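Local coordinates for protein ribonuclease VapC (Klebsiella pneumoniae, PDB 7BY3) that probably acts as the toxic, magnesium-dependent ribonuclease of a toxin-antitoxin pair, cleaving RNA with a PIN-domain active site, at residues A6-T10 with I93-A97; N11-D15 with T120-I124; W41-M45 with T57-L61. All blocks are in the same frame, centred on the assembly; numbering follows the deposited sequence.

Interaction 1: A6-T10 with I93-A97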
loop_
_atom_site.group_PDB
_atom_site.type_symbol
_atom_site.label_atom_id
_atom_site.label_comp_id
_atom_site.label_asym_id
_atom_site.label_seq_id
_atom_site.Cartn_x
_atom_site.Cartn_y
_atom_site.Cartn_z
ATOM N N ALA B 6 11.998 -6.486 -14.862
ATOM C CA ALA B 6 11.821 -7.378 -13.726
ATOM C C ALA B 6 11.281 -6.688 -12.474
ATOM O O ALA B 6 11.708 -5.590 -12.118
ATOM C CB ALA B 6 13.138 -8.055 -13.411
ATOM N N LEU B 7 10.335 -7.354 -11.816
ATOM C CA LEU B 7 9.880 -6.971 -10.483
ATOM C C LEU B 7 10.253 -8.078 -9.504
ATOM O O LEU B 7 9.866 -9.232 -9.688
ATOM C CB LEU B 7 8.370 -6.722 -10.457
ATOM C CG LEU B 7 7.803 -6.243 -9.118
ATOM C CD1 LEU B 7 7.701 -4.730 -9.084
ATOM C CD2 LEU B 7 6.454 -6.877 -8.829
ATOM N N PHE B 8 11.005 -7.733 -8.466
ATOM C CA PHE B 8 11.514 -8.734 -7.535
ATOM C C PHE B 8 10.722 -8.786 -6.234
ATOM O O PHE B 8 10.500 -7.766 -5.585
ATOM C CB PHE B 8 12.992 -8.476 -7.241
ATOM C CG PHE B 8 13.908 -8.901 -8.352
ATOM C CD1 PHE B 8 14.249 -8.020 -9.364
ATOM C CD2 PHE B 8 14.416 -10.187 -8.392
ATOM C CE1 PHE B 8 15.085 -8.413 -10.390
ATOM C CE2 PHE B 8 15.252 -10.585 -9.415
ATOM C CZ PHE B 8 15.587 -9.697 -10.415
ATOM N N ASP B 9 10.301 -9.992 -5.864
ATOM C CA ASP B 9 9.547 -10.219 -4.637
ATOM C C ASP B 9 10.457 -10.099 -3.418
ATOM O O ASP B 9 11.680 -10.190 -3.532
ATOM C CB ASP B 9 8.870 -11.592 -4.673
ATOM C CG ASP B 9 7.749 -11.722 -3.657
ATOM O OD1 ASP B 9 7.442 -10.724 -2.972
ATOM O OD2 ASP B 9 7.167 -12.823 -3.550
ATOM N N THR B 10 9.846 -9.884 -2.259
ATOM C CA THR B 10 10.567 -9.609 -1.018
ATOM C C THR B 10 11.605 -10.672 -0.651
ATOM O O THR B 10 12.702 -10.342 -0.202
ATOM C CB THR B 10 9.580 -9.459 0.162
ATOM O OG1 THR B 10 8.541 -8.539 -0.195
ATOM C CG2 THR B 10 10.298 -8.953 1.403
ATOM N N ILE B 93 1.597 -7.355 -5.010
ATOM C CA ILE B 93 2.878 -7.450 -5.700
ATOM C C ILE B 93 2.687 -8.007 -7.112
ATOM O O ILE B 93 3.346 -7.571 -8.056
ATOM C CB ILE B 93 3.873 -8.319 -4.900
ATOM C CG1 ILE B 93 4.378 -7.542 -3.683
ATOM C CG2 ILE B 93 5.054 -8.730 -5.758
ATOM C CD1 ILE B 93 5.218 -8.358 -2.735
ATOM N N LEU B 94 1.763 -8.951 -7.260
ATOM C CA LEU B 94 1.442 -9.502 -8.572
ATOM C C LEU B 94 0.696 -8.477 -9.427
ATOM O O LEU B 94 0.911 -8.391 -10.634
ATOM C CB LEU B 94 0.615 -10.783 -8.434
ATOM C CG LEU B 94 0.246 -11.501 -9.735
ATOM C CD1 LEU B 94 1.490 -11.806 -10.556
ATOM C CD2 LEU B 94 -0.532 -12.775 -9.451
ATOM N N ALA B 95 -0.177 -7.699 -8.793
ATOM C CA ALA B 95 -0.919 -6.647 -9.485
ATOM C C ALA B 95 0.020 -5.561 -9.989
ATOM O O ALA B 95 -0.160 -5.022 -11.081
ATOM C CB ALA B 95 -1.970 -6.049 -8.568
ATOM N N THR B 96 1.021 -5.245 -9.177
ATOM C CA THR B 96 2.021 -4.250 -9.531
ATOM C C THR B 96 2.814 -4.692 -10.759
ATOM O O THR B 96 3.086 -3.892 -11.656
ATOM C CB THR B 96 2.979 -3.989 -8.351
ATOM O OG1 THR B 96 2.243 -3.427 -7.258
ATOM C CG2 THR B 96 4.084 -3.029 -8.753
ATOM N N ALA B 97 3.167 -5.972 -10.804
ATOM C CA ALA B 97 3.922 -6.523 -11.924
ATOM C C ALA B 97 3.111 -6.487 -13.215
ATOM O O ALA B 97 3.609 -6.061 -14.256
ATOM C CB ALA B 97 4.362 -7.945 -11.618
#
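Apolar packing carries most of this contact, with Leu7 pointing at helix 88-99. Its CD2 methyl lies 3.6 Å from Ala97 CB and 3.9 Å from Ile93 CG2, so one branch fits between residues one helical turn apart. That turn is closed by the backbone bond from Ala97 N to Ile93 O, and the same methyl also comes within 3.3 Å of Ile93 O. The other branch, CD1, meets Thr96 CG2 at 4.0 Å, the two side chains crossing at about a right angle. With CG of Leu7 turned anti to the backbone N (chi1 -177°), both methyls reach the helix.

Asp9, a predicted magnesium ligand whose side chain lies about 5 Å from that of Asp90, the other predicted ligand, meets the helix segment through Ile93 alone, whose CD1 packs 3.3 Å from Asp9 OD1. Its polar bonds lie within 6-10 and beyond: Thr10 N donates to Asp9 OD1, at 2.6 Å, from above the carboxylate plane, and Thr106 OG1 bonds to Asp9 OD2, as does a polar side chain of another protein's chain.

Strand 6-8 runs nearly antiparallel to the helix segment (167°, axes 9.3 Å apart); strand 103-105 pairs with strand 6-8, and its Leu104 packs on both Leu7 and Ile93, while helix 71-83 touches Thr96.

Interaction 2: N11-D15 with T120-I124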
loop_
_atom_site.group_PDB
_atom_site.type_symbol
_atom_site.label_atom_id
_atom_site.label_comp_id
_atom_site.label_asym_id
_atom_site.label_seq_id
_atom_site.Cartn_x
_atom_site.Cartn_y
_atom_site.Cartn_z
ATOM N N ASN B 11 11.260 -11.941 -0.848
ATOM C CA ASN B 11 12.125 -13.042 -0.425
ATOM C C ASN B 11 13.490 -13.051 -1.118
ATOM O O ASN B 11 14.470 -13.551 -0.563
ATOM C CB ASN B 11 11.420 -14.386 -0.649
ATOM C CG ASN B 11 10.926 -14.562 -2.075
ATOM O OD1 ASN B 11 9.761 -14.304 -2.377
ATOM N ND2 ASN B 11 11.812 -15.006 -2.957
ATOM N N ILE B 12 13.554 -12.499 -2.324
ATOM C CA ILE B 12 14.803 -12.463 -3.075
ATOM C C ILE B 12 15.742 -11.396 -2.528
ATOM O O ILE B 12 16.937 -11.638 -2.360
ATOM C CB ILE B 12 14.552 -12.209 -4.566
ATOM C CG1 ILE B 12 13.759 -13.370 -5.158
ATOM C CG2 ILE B 12 15.865 -12.039 -5.312
ATOM C CD1 ILE B 12 13.526 -13.242 -6.625
ATOM N N LEU B 13 15.195 -10.216 -2.250
ATOM C CA LEU B 13 15.976 -9.135 -1.656
ATOM C C LEU B 13 16.517 -9.548 -0.290
ATOM O O LEU B 13 17.679 -9.293 0.027
ATOM C CB LEU B 13 15.133 -7.864 -1.530
ATOM C CG LEU B 13 14.929 -7.030 -2.796
ATOM C CD1 LEU B 13 14.133 -5.784 -2.474
ATOM C CD2 LEU B 13 16.260 -6.654 -3.413
ATOM N N ILE B 14 15.670 -10.190 0.509
ATOM C CA ILE B 14 16.073 -10.709 1.811
ATOM C C ILE B 14 17.222 -11.700 1.665
ATOM O O ILE B 14 18.206 -11.637 2.404
ATOM C CB ILE B 14 14.894 -11.394 2.535
ATOM C CG1 ILE B 14 13.816 -10.368 2.882
ATOM C CG2 ILE B 14 15.371 -12.088 3.801
ATOM C CD1 ILE B 14 14.297 -9.272 3.807
ATOM N N ASP B 15 17.094 -12.605 0.701
ATOM C CA ASP B 15 18.140 -13.576 0.400
ATOM C C ASP B 15 19.461 -12.895 0.082
ATOM O O ASP B 15 20.517 -13.320 0.547
ATOM C CB ASP B 15 17.730 -14.463 -0.772
ATOM C CG ASP B 15 17.210 -15.812 -0.331
ATOM O OD1 ASP B 15 17.228 -16.094 0.884
ATOM O OD2 ASP B 15 16.781 -16.592 -1.203
ATOM N N THR B 120 10.172 -18.617 -11.228
ATOM C CA THR B 120 10.832 -19.115 -10.029
ATOM C C THR B 120 12.326 -19.333 -10.324
ATOM O O THR B 120 12.710 -20.252 -11.045
ATOM C CB THR B 120 10.149 -20.405 -9.494
ATOM O OG1 THR B 120 10.832 -20.867 -8.323
ATOM C CG2 THR B 120 10.095 -21.508 -10.545
ATOM N N PRO B 121 13.174 -18.432 -9.799
ATOM C CA PRO B 121 14.618 -18.477 -10.061
ATOM C C PRO B 121 15.366 -19.635 -9.394
ATOM O O PRO B 121 16.159 -20.290 -10.067
ATOM C CB PRO B 121 15.105 -17.135 -9.507
ATOM C CG PRO B 121 14.132 -16.803 -8.439
ATOM C CD PRO B 121 12.808 -17.327 -8.900
ATOM N N TYR B 122 15.097 -19.910 -8.121
ATOM C CA TYR B 122 15.899 -20.888 -7.385
ATOM C C TYR B 122 15.153 -21.520 -6.206
ATOM O O TYR B 122 13.967 -21.268 -6.003
ATOM C CB TYR B 122 17.215 -20.249 -6.905
ATOM C CG TYR B 122 17.074 -18.977 -6.092
ATOM C CD1 TYR B 122 17.133 -19.003 -4.708
ATOM C CD2 TYR B 122 16.907 -17.747 -6.713
ATOM C CE1 TYR B 122 17.018 -17.842 -3.968
ATOM C CE2 TYR B 122 16.780 -16.583 -5.981
ATOM C CZ TYR B 122 16.837 -16.636 -4.608
ATOM O OH TYR B 122 16.717 -15.481 -3.874
ATOM N N GLU B 123 15.861 -22.344 -5.436
ATOM C CA GLU B 123 15.232 -23.229 -4.456
ATOM C C GLU B 123 15.897 -23.172 -3.080
ATOM O O GLU B 123 17.098 -22.927 -2.974
ATOM C CB GLU B 123 15.261 -24.670 -4.986
ATOM C CG GLU B 123 14.602 -25.718 -4.100
ATOM C CD GLU B 123 13.105 -25.532 -3.983
ATOM O OE1 GLU B 123 12.489 -25.051 -4.956
ATOM O OE2 GLU B 123 12.545 -25.869 -2.918
ATOM N N ILE B 124 15.109 -23.389 -2.028
ATOM C CA ILE B 124 15.670 -23.647 -0.707
ATOM C C ILE B 124 15.750 -25.169 -0.504
ATOM O O ILE B 124 14.736 -25.866 -0.493
ATOM C CB ILE B 124 14.857 -22.936 0.428
ATOM C CG1 ILE B 124 13.407 -23.424 0.523
ATOM C CG2 ILE B 124 14.868 -21.427 0.236
ATOM C CD1 ILE B 124 13.123 -24.281 1.746
#
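Ile12 and Asp15, one turn apart on helix 10-17, meet the segment that follows strand 118-119. Ile12 comes first: its CD1 reaches Pro121 CG at 4.0 Å, an apolar touch. Its CG2 lies 3.8 Å from the hydroxyl oxygen OH of Tyr122, and its CG1 approaches the ring obliquely, 4.5 Å from CE2. The torsion that sets CG1 anti to the carbonyl carbon (chi1 -64°) and the extended chi2 carry CD1 out to the proline. Ile105 of the central strand 103-105 packs against both Ile12 and Pro121, so this end of the contact continues the hydrophobic core of the PIN domain, where helices cover a parallel sheet.

At Asp15 the contact turns polar. Tyr122 OH donates to Asp15 OD2 over 2.9 Å, and Asp15 OD2 accepts through its anti lone pair, the one directed away from OD1. The carboxylate oxygen sits at the ring edge and in its plane, also 3.0 Å from Tyr122 CE1, while carboxylate and ring planes are 30° apart. Asp15 OD2 has a second, charged partner in the salt bridge to Arg107 NH1, and Arg107 also packs on Tyr122; on helix 21-28, Ala23 touches both Asp15 and Tyr122.

Interaction 3: W41-M45 with T57-L61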
loop_
_atom_site.group_PDB
_atom_site.type_symbol
_atom_site.label_atom_id
_atom_site.label_comp_id
_atom_site.label_asym_id
_atom_site.label_seq_id
_atom_site.Cartn_x
_atom_site.Cartn_y
_atom_site.Cartn_z
ATOM N N TRP B 41 9.621 -2.835 -0.080
ATOM C CA TRP B 41 10.496 -1.843 0.541
ATOM C C TRP B 41 10.321 -1.832 2.059
ATOM O O TRP B 41 11.299 -1.832 2.800
ATOM C CB TRP B 41 10.228 -0.445 -0.031
ATOM C CG TRP B 41 11.249 0.592 0.379
ATOM C CD1 TRP B 41 12.377 0.939 -0.303
ATOM C CD2 TRP B 41 11.221 1.403 1.558
ATOM N NE1 TRP B 41 13.060 1.918 0.379
ATOM C CE2 TRP B 41 12.375 2.223 1.526
ATOM C CE3 TRP B 41 10.346 1.525 2.641
ATOM C CZ2 TRP B 41 12.666 3.143 2.531
ATOM C CZ3 TRP B 41 10.637 2.440 3.640
ATOM C CH2 TRP B 41 11.788 3.236 3.576
ATOM N N MET B 42 9.070 -1.847 2.511
ATOM C CA MET B 42 8.764 -1.815 3.939
ATOM C C MET B 42 9.219 -3.077 4.670
ATOM O O MET B 42 9.801 -2.997 5.751
ATOM C CB MET B 42 7.263 -1.608 4.157
ATOM C CG MET B 42 6.760 -0.234 3.748
ATOM S SD MET B 42 5.051 0.054 4.233
ATOM C CE MET B 42 4.194 -0.392 2.728
ATOM N N GLU B 43 8.951 -4.239 4.081
ATOM C CA GLU B 43 9.301 -5.509 4.713
ATOM C C GLU B 43 10.808 -5.737 4.754
ATOM O O GLU B 43 11.309 -6.435 5.633
ATOM C CB GLU B 43 8.621 -6.681 3.998
ATOM C CG GLU B 43 7.111 -6.727 4.174
ATOM C CD GLU B 43 6.537 -8.116 3.945
ATOM O OE1 GLU B 43 7.288 -9.102 4.095
ATOM O OE2 GLU B 43 5.335 -8.221 3.622
ATOM N N VAL B 44 11.532 -5.156 3.803
ATOM C CA VAL B 44 12.988 -5.231 3.819
ATOM C C VAL B 44 13.550 -4.281 4.878
ATOM O O VAL B 44 14.497 -4.618 5.589
ATOM C CB VAL B 44 13.592 -4.900 2.436
ATOM C CG1 VAL B 44 15.106 -4.802 2.521
ATOM C CG2 VAL B 44 13.193 -5.960 1.421
ATOM N N MET B 45 12.942 -3.104 4.997
ATOM C CA MET B 45 13.380 -2.106 5.970
ATOM C C MET B 45 13.162 -2.579 7.407
ATOM O O MET B 45 13.860 -2.142 8.322
ATOM C CB MET B 45 12.661 -0.775 5.740
ATOM C CG MET B 45 13.122 -0.025 4.499
ATOM S SD MET B 45 14.905 0.245 4.445
ATOM C CE MET B 45 15.130 1.291 5.878
ATOM N N THR B 57 21.021 -0.296 3.500
ATOM C CA THR B 57 19.935 -1.001 2.829
ATOM C C THR B 57 19.089 -0.023 2.030
ATOM O O THR B 57 18.774 -0.262 0.864
ATOM C CB THR B 57 19.040 -1.746 3.824
ATOM O OG1 THR B 57 19.824 -2.694 4.557
ATOM C CG2 THR B 57 17.921 -2.471 3.093
ATOM N N ARG B 58 18.727 1.080 2.677
ATOM C CA ARG B 58 17.989 2.157 2.031
ATOM C C ARG B 58 18.742 2.674 0.803
ATOM O O ARG B 58 18.131 3.061 -0.194
ATOM C CB ARG B 58 17.731 3.283 3.037
ATOM C CG ARG B 58 17.269 4.601 2.437
ATOM C CD ARG B 58 16.455 5.429 3.431
ATOM N NE ARG B 58 16.715 5.083 4.829
ATOM C CZ ARG B 58 17.771 5.493 5.528
ATOM N NH1 ARG B 58 18.689 6.266 4.964
ATOM N NH2 ARG B 58 17.912 5.125 6.794
ATOM N N MET B 59 20.070 2.655 0.874
ATOM C CA MET B 59 20.909 3.031 -0.260
ATOM C C MET B 59 20.760 2.052 -1.419
ATOM O O MET B 59 20.613 2.459 -2.570
ATOM C CB MET B 59 22.379 3.112 0.160
ATOM C CG MET B 59 22.756 4.408 0.863
ATOM S SD MET B 59 24.481 4.436 1.393
ATOM C CE MET B 59 24.573 6.048 2.164
ATOM N N ALA B 60 20.802 0.761 -1.108
ATOM C CA ALA B 60 20.706 -0.274 -2.130
ATOM C C ALA B 60 19.309 -0.333 -2.742
ATOM O O ALA B 60 19.160 -0.530 -3.947
ATOM C CB ALA B 60 21.085 -1.623 -1.547
ATOM N N LEU B 61 18.290 -0.157 -1.907
ATOM C CA LEU B 61 16.905 -0.247 -2.359
ATOM C C LEU B 61 16.512 0.901 -3.283
ATOM O O LEU B 61 15.644 0.743 -4.141
ATOM C CB LEU B 61 15.956 -0.288 -1.161
ATOM C CG LEU B 61 15.980 -1.569 -0.328
ATOM C CD1 LEU B 61 14.932 -1.517 0.771
ATOM C CD2 LEU B 61 15.767 -2.783 -1.213
HETATM O O HOH W 1 15.050 3.338 -0.406
#
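The segments 41-45 and 57-61 run nearly antiparallel, at 155° with their axes 10.8 Å apart, and the CA atoms of Trp41 and Leu61 face each other across the gap as nearest neighbours. Leu61 is central to the packing. Its CD1 is 3.7 Å from Trp41 CD1 and forms a CH-pi contact with the indole five-membered ring, 30° off the ring normal and therefore off-centre. The same methyl meets Val44 CG1 at 3.7 Å, tip to tip, while the Met45 side chain runs past that of Leu61 in the opposite direction, its SD beside Leu61 CD1.

Val44 CG1, anti to its own backbone N (chi1 172°), also touches Thr57 CG2 at 3.7 Å. Thr57 thus gives its methyl to this contact, while its OG1 bonds to an aromatic side chain of another protein's chain. These two helices, joined by a short turn, form an antiparallel helical hairpin within the PIN domain, and helix 10-17 packs against both, Phe17 on Val44 and Thr57, and Leu13 on Leu61.

Met45 is bent at both chi2 and chi3; its CG lies over one face of the Trp41 indole, 3.4 Å above the plane and offset toward the rim, and its CE lies 4.2 Å from Arg58 NE. A water at the indole edge, in its plane, bridges the two segments: Trp41 NE1 donates to it at 2.6 Å, and it donates in turn to Arg58 O at 3.1 Å. Trp41 and Met45 also pack on Gln71 and Val78 of the second subunit.

How the interactions relate
From the N terminus, strand 6-8 and the start of helix 10-17 supply the first halves of interactions 1 and 2. Interaction 3 comes next: helices 38-50 and 54-61 close a short loop with 11 residues between its segments. It is nested inside the loops of both others. Interaction 1 then closes across 82 intervening residues at helix 88-99, and interaction 2 closes last, beyond strand 118-119, so these two cross. Interaction 1 ties a sheet strand to a covering helix; interaction 2 ties the C-terminal segment to helix 10-17. That helix also reaches the hairpin: Thr10 packs on Glu43, and Leu13 CD1 lies 3.6 Å from Leu61 CD2.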